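Local structure of D-3-phosphoglycerate dehydrogenase-related protein (Vibrio cholerae, 4S1V) at residues C[40-43]-C[44-48]; C[61-64]-C[65-69]. The protein probably catalyses the NAD-dependent, reversible oxidation of a D-2-hydroxyacid, perhaps 3-phosphoglycerate, as a Rossmann-fold dehydrogenase. All blocks are in the same frame, centred on the assembly; numbering follows the deposited sequence.

Overall arrangement
Interaction 1 spans most of helix 38-45 and the turn after it; interaction 2 spans helix 62-66 from its N-cap to its exit. The two helices flank the five-stranded parallel sheet of the first domain and follow one another along the chain with strand 50-53 between them. The centres of the contacts lie 10 Å apart and about 27 and 26 Å from the centre of the chain, on the same side of it. Both belong to this domain rather than to the presumed NAD-binding one, whose sheet begins with strand 150-153. They meet directly: Lys46 NZ lies 2.8 Å from His67 O, and Leu68 CD2 rests 3.5 Å from Leu45 C, where Leu68 packs on the end of helix 38-45.

Interaction 1: residues C[40-43]-C[44-48]; sequences VLIE and RLKPF
The flat guanidinium of Arg44, a residue whose backbone N bonds to Val40 O at 2.8 Å, makes a salt bridge with Asp33 through NH1, on a chain bent at chi3 (-69°). The Phe48 ring has Leu45 at its edge and in its plane, with Leu45 CA 3.7 Å from Phe48 CD2; Lys3 forms a cation-pi contact with that ring. This is the last turn of helix 38-45 in an alpha/beta domain, running into a type I beta turn, Leu45 to Phe48, that leads to strand 50-53. Phe48 N bonds to Leu45 O at 3.0 Å and closes the turn. On the buried side Leu41 and Leu45 lie next to each other and point the same way, Leu41 CD2 to Leu45 CD1 at 4.0 Å; Leu64 of helix 62-66 packs on Leu41, and Ala5 of strand 3-6 on Leu45. Leu45 N still bonds to Leu41 O, but as the helix runs out its bonding slackens: Lys46 N reaches Ile42 O only in a weak bond, with an N-H...O angle of 120°. The Lys46 chain, kinked at chi2 and chi4, then slants across Ile42 toward His67 O, its NZ passing 3.9 Å from Ile42 CG2.

Interaction 2: residues C[61-64]-C[65-69]; sequences TENL and LAHLP
Asn63 and His67, one turn apart, cross at a slant with amide and imidazole planes 79° from each other. Asn63 O lies at the ring edge near its plane, 3.0 Å from His67 CD2, and Asn63 OD1 comes to 3.3 Å from the same His67 CD2. Asn63 CG is anti to the backbone N (chi1 -174°), an orientation that brings OD1 to the imidazole. Leu65 folds back over the first turn: its CG and CD1 both lie 3.4 Å from Thr61 O, and its side chain packs on Leu88 and Cys89 of helix 86-91. Leu64 instead faces Ile42, so the short helix 62-66, the connection of a beta-alpha-beta unit between strands 50-53 and 73-76, wedges between two others. At its start Thr61 is the N-cap, with OG1 taking a weak bond from Leu64 N at 3.4 Å. Leu65 N gives a nearly straight bond to Thr61 O, and Ala66 N a short one to Glu62 O at 2.6 Å. His67 N then splits between Leu64 O at 3.1 Å and, weakly, Asn63 O, with the donor 62° above the Leu64 carbonyl plane. The main-chain bonds are thus well formed through Ala66 N, whereas the cap is weak; Thr61 OG1 also bonds to Glu38 OE2 and Asn63 ND2 to Glu38 OE1, so one carboxylate joins the helix start to helix 38-45 with both oxygens.

Interaction 1: residues C[40-43]-C[44-48]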
loop_
_atom_site.group_PDB
_atom_site.type_symbol
_atom_site.label_atom_id
_atom_site.label_comp_id
_atom_site.label_asym_id
_atom_site.label_seq_id
_atom_site.Cartn_x
_atom_site.Cartn_y
_atom_site.Cartn_z
ATOM N N VAL C 40 -5.383 -18.202 -36.438
ATOM C CA VAL C 40 -4.184 -17.378 -36.641
ATOM C C VAL C 40 -2.932 -18.243 -36.790
ATOM O O VAL C 40 -2.068 -17.949 -37.625
ATOM C CB VAL C 40 -3.991 -16.348 -35.501
ATOM C CG1 VAL C 40 -2.698 -15.569 -35.677
ATOM C CG2 VAL C 40 -5.172 -15.386 -35.451
ATOM N N LEU C 41 -2.853 -19.308 -35.990
ATOM C CA LEU C 41 -1.710 -20.224 -36.011
ATOM C C LEU C 41 -1.590 -20.966 -37.331
ATOM O O LEU C 41 -0.506 -21.026 -37.907
ATOM C CB LEU C 41 -1.781 -21.235 -34.862
ATOM C CG LEU C 41 -1.132 -20.870 -33.526
ATOM C CD1 LEU C 41 -1.454 -21.950 -32.503
ATOM C CD2 LEU C 41 0.377 -20.689 -33.661
ATOM N N ILE C 42 -2.703 -21.533 -37.794
ATOM C CA ILE C 42 -2.756 -22.208 -39.092
ATOM C C ILE C 42 -2.338 -21.256 -40.208
ATOM O O ILE C 42 -1.486 -21.598 -41.034
ATOM C CB ILE C 42 -4.146 -22.829 -39.361
ATOM C CG1 ILE C 42 -4.322 -24.102 -38.524
ATOM C CG2 ILE C 42 -4.341 -23.140 -40.843
ATOM C CD1 ILE C 42 -5.764 -24.440 -38.204
ATOM N N GLU C 43 -2.912 -20.053 -40.214
ATOM C CA GLU C 43 -2.574 -19.061 -41.236
ATOM C C GLU C 43 -1.116 -18.620 -41.142
ATOM O O GLU C 43 -0.483 -18.341 -42.158
ATOM C CB GLU C 43 -3.521 -17.853 -41.183
ATOM C CG GLU C 43 -4.970 -18.169 -41.555
ATOM C CD GLU C 43 -5.098 -19.009 -42.819
ATOM O OE1 GLU C 43 -4.601 -18.579 -43.883
ATOM O OE2 GLU C 43 -5.697 -20.105 -42.750
ATOM N N ARG C 44 -0.592 -18.573 -39.921
ATOM C CA ARG C 44 0.792 -18.170 -39.678
ATOM C C ARG C 44 1.802 -19.266 -40.060
ATOM O O ARG C 44 2.859 -18.975 -40.629
ATOM C CB ARG C 44 0.953 -17.742 -38.214
ATOM C CG ARG C 44 2.377 -17.635 -37.699
ATOM C CD ARG C 44 2.405 -17.261 -36.221
ATOM N NE ARG C 44 1.950 -15.891 -35.986
ATOM C CZ ARG C 44 1.911 -15.300 -34.794
ATOM N NH1 ARG C 44 2.305 -15.951 -33.703
ATOM N NH2 ARG C 44 1.481 -14.048 -34.692
ATOM N N LEU C 45 1.455 -20.521 -39.777
ATOM C CA LEU C 45 2.394 -21.639 -39.918
ATOM C C LEU C 45 2.339 -22.398 -41.252
ATOM O O LEU C 45 3.135 -23.320 -41.468
ATOM C CB LEU C 45 2.237 -22.622 -38.743
ATOM C CG LEU C 45 2.415 -22.071 -37.320
ATOM C CD1 LEU C 45 2.111 -23.137 -36.273
ATOM C CD2 LEU C 45 3.802 -21.484 -37.114
ATOM N N LYS C 46 1.417 -22.016 -42.139
ATOM C CA LYS C 46 1.253 -22.717 -43.422
ATOM C C LYS C 46 2.562 -23.017 -44.178
ATOM O O LYS C 46 2.797 -24.173 -44.530
ATOM C CB LYS C 46 0.233 -22.029 -44.340
ATOM C CG LYS C 46 -1.190 -22.496 -44.102
ATOM C CD LYS C 46 -1.956 -22.672 -45.398
ATOM C CE LYS C 46 -3.417 -23.021 -45.131
ATOM N NZ LYS C 46 -3.626 -24.367 -44.516
ATOM N N PRO C 47 3.421 -21.994 -44.405
ATOM C CA PRO C 47 4.610 -22.229 -45.239
ATOM C C PRO C 47 5.744 -23.012 -44.554
ATOM O O PRO C 47 6.777 -23.267 -45.181
ATOM C CB PRO C 47 5.087 -20.812 -45.564
ATOM C CG PRO C 47 4.679 -20.013 -44.377
ATOM C CD PRO C 47 3.357 -20.592 -43.942
ATOM N N PHE C 48 5.562 -23.390 -43.291
ATOM C CA PHE C 48 6.653 -24.007 -42.535
ATOM C C PHE C 48 6.704 -25.525 -42.639
ATOM O O PHE C 48 5.676 -26.198 -42.656
ATOM C CB PHE C 48 6.635 -23.548 -41.079
ATOM C CG PHE C 48 7.000 -22.102 -40.906
ATOM C CD1 PHE C 48 8.318 -21.685 -41.041
ATOM C CD2 PHE C 48 6.023 -21.153 -40.625
ATOM C CE1 PHE C 48 8.654 -20.349 -40.886
ATOM C CE2 PHE C 48 6.353 -19.817 -40.469
ATOM C CZ PHE C 48 7.667 -19.414 -40.600
#

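Interaction 2: residues C[61-64]-C[65-69]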
loop_
_atom_site.group_PDB
_atom_site.type_symbol
_atom_site.label_atom_id
_atom_site.label_comp_id
_atom_site.label_asym_id
_atom_site.label_seq_id
_atom_site.Cartn_x
_atom_site.Cartn_y
_atom_site.Cartn_z
ATOM N N THR C 61 -2.809 -29.739 -31.678
ATOM C CA THR C 61 -4.106 -30.405 -31.807
ATOM C C THR C 61 -4.269 -31.026 -33.193
ATOM O O THR C 61 -3.467 -30.766 -34.086
ATOM C CB THR C 61 -5.273 -29.430 -31.560
ATOM O OG1 THR C 61 -5.196 -28.348 -32.492
ATOM C CG2 THR C 61 -5.262 -28.891 -30.121
ATOM N N GLU C 62 -5.306 -31.844 -33.365
ATOM C CA GLU C 62 -5.628 -32.393 -34.681
ATOM C C GLU C 62 -5.970 -31.273 -35.664
ATOM O O GLU C 62 -5.584 -31.323 -36.834
ATOM C CB GLU C 62 -6.761 -33.417 -34.600
ATOM C CG GLU C 62 -6.994 -34.145 -35.914
ATOM C CD GLU C 62 -7.708 -35.475 -35.759
ATOM O OE1 GLU C 62 -8.422 -35.672 -34.754
ATOM O OE2 GLU C 62 -7.553 -36.326 -36.657
ATOM N N ASN C 63 -6.679 -30.262 -35.170
ATOM C CA ASN C 63 -6.987 -29.067 -35.948
ATOM C C ASN C 63 -5.738 -28.442 -36.584
ATOM O O ASN C 63 -5.742 -28.118 -37.770
ATOM C CB ASN C 63 -7.727 -28.050 -35.074
ATOM C CG ASN C 63 -8.203 -26.836 -35.854
ATOM O OD1 ASN C 63 -8.668 -26.948 -36.988
ATOM N ND2 ASN C 63 -8.095 -25.666 -35.240
ATOM N N LEU C 64 -4.670 -28.285 -35.803
ATOM C CA LEU C 64 -3.407 -27.783 -36.343
ATOM C C LEU C 64 -2.835 -28.738 -37.393
ATOM O O LEU C 64 -2.507 -28.322 -38.501
ATOM C CB LEU C 64 -2.373 -27.542 -35.228
ATOM C CG LEU C 64 -2.467 -26.323 -34.299
ATOM C CD1 LEU C 64 -1.148 -26.135 -33.558
ATOM C CD2 LEU C 64 -2.827 -25.057 -35.066
ATOM N N LEU C 65 -2.735 -30.014 -37.038
ATOM C CA LEU C 65 -2.166 -31.034 -37.917
ATOM C C LEU C 65 -2.970 -31.216 -39.206
ATOM O O LEU C 65 -2.400 -31.455 -40.272
ATOM C CB LEU C 65 -2.056 -32.368 -37.169
ATOM C CG LEU C 65 -1.105 -32.417 -35.964
ATOM C CD1 LEU C 65 -1.546 -33.484 -34.974
ATOM C CD2 LEU C 65 0.333 -32.657 -36.404
ATOM N N ALA C 66 -4.293 -31.088 -39.105
ATOM C CA ALA C 66 -5.176 -31.229 -40.264
ATOM C C ALA C 66 -4.966 -30.116 -41.288
ATOM O O ALA C 66 -5.186 -30.326 -42.481
ATOM C CB ALA C 66 -6.636 -31.288 -39.830
ATOM N N HIS C 67 -4.518 -28.948 -40.827
ATOM C CA HIS C 67 -4.439 -27.768 -41.686
ATOM C C HIS C 67 -3.057 -27.252 -41.956
ATOM O O HIS C 67 -2.883 -26.101 -42.382
ATOM C CB HIS C 67 -5.330 -26.674 -41.126
ATOM C CG HIS C 67 -6.777 -27.062 -41.077
ATOM N ND1 HIS C 67 -7.544 -27.118 -42.181
ATOM C CD2 HIS C 67 -7.585 -27.458 -40.013
ATOM C CE1 HIS C 67 -8.781 -27.515 -41.845
ATOM N NE2 HIS C 67 -8.807 -27.720 -40.515
ATOM N N LEU C 68 -2.059 -28.097 -41.715
ATOM C CA LEU C 68 -0.670 -27.748 -41.991
ATOM C C LEU C 68 0.016 -28.859 -42.804
ATOM O O LEU C 68 0.832 -29.618 -42.261
ATOM C CB LEU C 68 0.088 -27.448 -40.689
ATOM C CG LEU C 68 -0.328 -26.208 -39.883
ATOM C CD1 LEU C 68 0.382 -26.170 -38.539
ATOM C CD2 LEU C 68 -0.073 -24.920 -40.656
ATOM N N PRO C 69 -0.309 -28.947 -44.115
ATOM C CA PRO C 69 0.169 -30.037 -44.983
ATOM C C PRO C 69 1.661 -29.990 -45.343
ATOM O O PRO C 69 2.225 -31.016 -45.733
ATOM C CB PRO C 69 -0.687 -29.876 -46.244
ATOM C CG PRO C 69 -1.013 -28.426 -46.284
ATOM C CD PRO C 69 -1.204 -28.030 -44.850
#